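Local coordinates for probable M18 family aminopeptidase 1 (Thermotoga maritima, PDB 2GLF), which probably acts as a zinc-dependent aminopeptidase of the M18 family, trimming residues one at a time from the amino-terminal ends of peptides, at residues V322-V327 with V414-P419; G350-K355 with Q388-G393. All blocks are in the same frame, centred on the assembly; numbering follows the deposited sequence.

Contact 1 of 2, residues V322-V327 with V414-P419; sequences VISGDV and VIDMGP. With MN (manganese (II) ion), chain E.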
# COMPACT_ATOMS: atom_id res chain seq x y z
N VAL A 322 -21.49 -31.13 37.88
CA VAL A 322 -20.09 -30.75 37.76
C VAL A 322 -19.94 -29.24 37.70
O VAL A 322 -20.61 -28.56 36.92
CB VAL A 322 -19.43 -31.39 36.50
CG1 VAL A 322 -18.00 -30.91 36.37
CG2 VAL A 322 -19.46 -32.90 36.60
N ILE A 323 -19.07 -28.72 38.55
CA ILE A 323 -18.78 -27.30 38.57
C ILE A 323 -17.38 -27.18 37.97
O ILE A 323 -16.41 -27.71 38.52
CB ILE A 323 -18.72 -26.74 40.01
CG1 ILE A 323 -20.04 -27.00 40.74
CG2 ILE A 323 -18.40 -25.24 39.96
CD1 ILE A 323 -21.20 -26.27 40.16
N SER A 324 -17.30 -26.51 36.83
CA SER A 324 -16.03 -26.29 36.15
C SER A 324 -15.36 -25.10 36.83
O SER A 324 -15.73 -23.95 36.58
CB SER A 324 -16.29 -25.99 34.68
OG SER A 324 -15.08 -25.76 33.98
N GLY A 325 -14.40 -25.37 37.70
CA GLY A 325 -13.73 -24.29 38.41
C GLY A 325 -12.56 -23.65 37.68
O GLY A 325 -11.43 -24.16 37.74
N ASP A 326 -12.82 -22.54 37.00
CA ASP A 326 -11.78 -21.81 36.28
C ASP A 326 -12.06 -20.31 36.39
O ASP A 326 -13.19 -19.90 36.65
CB ASP A 326 -11.72 -22.26 34.82
CG ASP A 326 -10.35 -22.05 34.20
OD1 ASP A 326 -10.11 -22.58 33.10
OD2 ASP A 326 -9.51 -21.36 34.80
N VAL A 327 -11.03 -19.50 36.18
CA VAL A 327 -11.14 -18.05 36.29
C VAL A 327 -11.66 -17.34 35.05
O VAL A 327 -11.52 -17.84 33.93
CB VAL A 327 -9.76 -17.43 36.60
CG1 VAL A 327 -9.19 -18.02 37.89
CG2 VAL A 327 -8.82 -17.70 35.44
N VAL A 414 -22.80 -29.46 33.43
CA VAL A 414 -21.68 -28.66 33.89
C VAL A 414 -21.95 -27.16 33.82
O VAL A 414 -22.85 -26.71 33.11
CB VAL A 414 -20.44 -28.95 33.04
CG1 VAL A 414 -19.19 -28.43 33.74
CG2 VAL A 414 -20.36 -30.45 32.78
N ILE A 415 -21.16 -26.39 34.57
CA ILE A 415 -21.28 -24.94 34.63
C ILE A 415 -19.94 -24.33 35.07
O ILE A 415 -19.40 -24.71 36.10
CB ILE A 415 -22.37 -24.50 35.65
CG1 ILE A 415 -22.49 -22.98 35.68
CG2 ILE A 415 -22.02 -25.01 37.04
CD1 ILE A 415 -22.98 -22.38 34.40
N ASP A 416 -19.42 -23.40 34.28
CA ASP A 416 -18.16 -22.75 34.61
C ASP A 416 -18.39 -21.78 35.76
O ASP A 416 -19.37 -21.03 35.77
CB ASP A 416 -17.61 -21.99 33.40
CG ASP A 416 -17.40 -22.88 32.20
OD1 ASP A 416 -18.32 -23.01 31.36
OD2 ASP A 416 -16.30 -23.47 32.10
N MSE A 417 -17.48 -21.78 36.73
CA MSE A 417 -17.62 -20.90 37.89
C MSE A 417 -16.26 -20.66 38.54
O MSE A 417 -15.45 -21.58 38.67
CB MSE A 417 -18.58 -21.54 38.88
CG MSE A 417 -19.16 -20.58 39.89
SE MSE A 417 -20.69 -21.38 40.76
CE MSE A 417 -22.01 -20.99 39.41
N GLY A 418 -16.03 -19.42 38.95
CA GLY A 418 -14.77 -19.08 39.57
C GLY A 418 -14.60 -17.57 39.71
O GLY A 418 -15.48 -16.82 39.32
N PRO A 419 -13.47 -17.11 40.26
CA PRO A 419 -13.22 -15.67 40.42
C PRO A 419 -12.72 -14.97 39.15
O PRO A 419 -12.29 -15.63 38.19
CB PRO A 419 -12.21 -15.64 41.57
CG PRO A 419 -11.37 -16.84 41.28
CD PRO A 419 -12.41 -17.90 40.91
MN MN E . -7.75 -21.61 33.20
O HOH W 1 -8.71 -19.45 33.04
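Ser-324 reaches across to the carboxylate of Asp-416 from above its plane: OG lies 3.2 Å from OD2, 46° out of that plane, and donates a hydrogen bond. The same OD2 is also held by Thr-402, so two hydroxyl-bearing side chains grip this one oxygen, while Ala-404 of helix 404-408 packs against the aspartate. The serine gets there because its OG stands anti to the backbone N (chi1 180°). The other carboxylate, Asp-326, presents both oxygens to manganese, with OD2 2.4 Å from the metal. OD2 also takes the backbone N-H of Val-327 on its anti side, at an N-to-OD2 distance of 2.8 Å.

These groups are carried by two parallel strands, at 35° to each other. Ser-324 is gripped at both ends of its backbone: its N donates to Ile-415 O at 2.9 Å, and its O accepts from Met-417 N at 2.8 Å. Past the glycine, Asp-326 N makes a longer bond to Met-417 O, which also takes the hydroxyl of Tyr-443. Val-322 and Val-414 share the Ser-324 face, side by side and pointing the same way. On the opposite face Ile-323 spans two partners, its CD1 3.5 Å from Ile-415 CG2 and its CG2 3.9 Å from CB of Met-417, a selenomethionine; Leu-446 of helix 433-449 covers Ile-323 and Met-417.

The chain running on from Ser-324 thus delivers a metal ligand. His-92 and Asp-249 bind the same manganese, and a water lies 2.4 Å from the ion. Asp-326 is held from two sources, its backbone N by Met-417 O of the neighbouring strand and its carboxylate by the N-H of Val-327 next to it in the chain; together they probably help set where this ligand meets the metal.

Contact 2 of 2, residues G350-K355 with Q388-G393; sequences GVALVK and QVATLG
Ala-352 and Ala-390 meet methyl to methyl, CB to CB at 3.7 Å, and both also touch Cys-328 of strand 321-329. This is the close half of the contact. Around it the backbones are zipped in parallel: Gln-388 N donates to Val-351 O at 2.9 Å, nearly along the C=O axis, Leu-353 N to Gln-388 O at 2.9 Å, and Ala-390 N to Leu-353 O at 3.1 Å. Gln-388 adds a side-chain clasp. Its CG sits between the backbone N and carbonyl carbon (chi1 58°), and the chain extends from there until NE2 is 3.2 Å from Gly-350 O, well above that carbonyl's plane; the same NE2 also donates to Lys-346 O, its stronger partner.

The two strands are the flanks of a beta-alpha-beta crossover, joined through helix 370-382, with 387-389 the outermost strand of its sheet in this chain. Val-389, still paired with Leu-353, is partly exposed and packs on Asn-103 of a second subunit. Beyond Ala-390 the chains part. Lys-355 swings off to Asp-367 and to Glu-224 of that second subunit, forming salt bridges, and the poorly ordered Leu-392 leans on Leu-168 of a third.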
# COMPACT_ATOMS: atom_id res chain seq x y z
N GLY A 350 -18.09 -10.94 44.14
CA GLY A 350 -18.52 -12.32 44.18
C GLY A 350 -17.91 -13.29 43.19
O GLY A 350 -17.04 -12.93 42.40
N VAL A 351 -18.39 -14.53 43.25
CA VAL A 351 -17.93 -15.58 42.36
C VAL A 351 -18.58 -15.31 41.01
O VAL A 351 -19.72 -14.84 40.95
CB VAL A 351 -18.39 -16.97 42.83
CG1 VAL A 351 -17.52 -18.04 42.21
CG2 VAL A 351 -18.35 -17.05 44.33
N ALA A 352 -17.86 -15.61 39.94
CA ALA A 352 -18.39 -15.40 38.61
C ALA A 352 -19.01 -16.67 38.09
O ALA A 352 -18.41 -17.75 38.17
CB ALA A 352 -17.29 -14.94 37.67
N LEU A 353 -20.22 -16.55 37.57
CA LEU A 353 -20.95 -17.67 37.00
C LEU A 353 -20.90 -17.44 35.49
O LEU A 353 -21.47 -16.48 34.98
CB LEU A 353 -22.39 -17.69 37.53
CG LEU A 353 -23.35 -18.80 37.11
CD1 LEU A 353 -24.46 -18.92 38.14
CD2 LEU A 353 -23.93 -18.52 35.73
N VAL A 354 -20.19 -18.32 34.79
CA VAL A 354 -20.03 -18.22 33.34
C VAL A 354 -20.87 -19.27 32.64
O VAL A 354 -20.56 -20.47 32.71
CB VAL A 354 -18.56 -18.44 32.92
CG1 VAL A 354 -18.36 -18.00 31.51
CG2 VAL A 354 -17.62 -17.70 33.86
N LYS A 355 -21.92 -18.84 31.96
CA LYS A 355 -22.80 -19.77 31.26
C LYS A 355 -22.15 -20.37 30.01
O LYS A 355 -22.44 -21.51 29.64
CB LYS A 355 -24.12 -19.09 30.89
CG LYS A 355 -25.13 -20.03 30.28
CD LYS A 355 -26.51 -19.44 30.34
CE LYS A 355 -27.52 -20.32 29.63
NZ LYS A 355 -27.22 -20.43 28.18
N GLN A 388 -21.94 -13.07 40.65
CA GLN A 388 -22.18 -12.16 39.54
C GLN A 388 -22.05 -12.92 38.23
O GLN A 388 -21.37 -13.94 38.17
CB GLN A 388 -21.17 -11.00 39.58
CG GLN A 388 -19.71 -11.45 39.53
CD GLN A 388 -18.73 -10.29 39.64
OE1 GLN A 388 -18.96 -9.21 39.08
NE2 GLN A 388 -17.61 -10.52 40.33
N VAL A 389 -22.72 -12.45 37.17
CA VAL A 389 -22.63 -13.13 35.88
C VAL A 389 -21.38 -12.63 35.18
O VAL A 389 -20.98 -11.49 35.36
CB VAL A 389 -23.87 -12.84 34.97
CG1 VAL A 389 -25.00 -12.25 35.79
CG2 VAL A 389 -23.49 -11.93 33.82
N ALA A 390 -20.76 -13.49 34.38
CA ALA A 390 -19.55 -13.09 33.67
C ALA A 390 -19.50 -13.65 32.26
O ALA A 390 -19.90 -14.78 32.00
CB ALA A 390 -18.32 -13.52 34.45
N THR A 391 -19.00 -12.83 31.35
CA THR A 391 -18.86 -13.20 29.95
C THR A 391 -17.43 -12.88 29.55
O THR A 391 -16.86 -11.88 29.99
CB THR A 391 -19.82 -12.39 29.08
OG1 THR A 391 -21.17 -12.68 29.46
CG2 THR A 391 -19.63 -12.76 27.63
N LEU A 392 -16.85 -13.73 28.71
CA LEU A 392 -15.48 -13.53 28.26
C LEU A 392 -15.37 -12.47 27.16
O LEU A 392 -15.02 -12.77 26.01
CB LEU A 392 -14.91 -14.86 27.76
CG LEU A 392 -13.42 -14.87 27.41
CD1 LEU A 392 -12.59 -14.61 28.67
CD2 LEU A 392 -13.06 -16.21 26.79
N GLY A 393 -15.68 -11.23 27.51
CA GLY A 393 -15.61 -10.13 26.57
C GLY A 393 -16.77 -10.01 25.59
O GLY A 393 -17.63 -10.90 25.52

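In the fold
Contacts 1 and 2 sit side by side in one mixed sheet, their centres about 10 Å apart. Across it the strands run 321-329, 414-421, 351-354, 387-389, whereas along the chain 322-327 comes first, then 350-355, 388-393 and finally 414-419, so the last strand inserts between the first two. Strand 414-421 is antiparallel to 351-354, and the seam between the contacts is probably hydrogen-bonded, with Gly-418 O 2.7 Å from Ala-352 N; Met-417 also packs on Leu-353. Contact 1 carries a manganese ligand in the middle of the sheet, while contact 2 lies toward its edge, where neighbouring subunits approach.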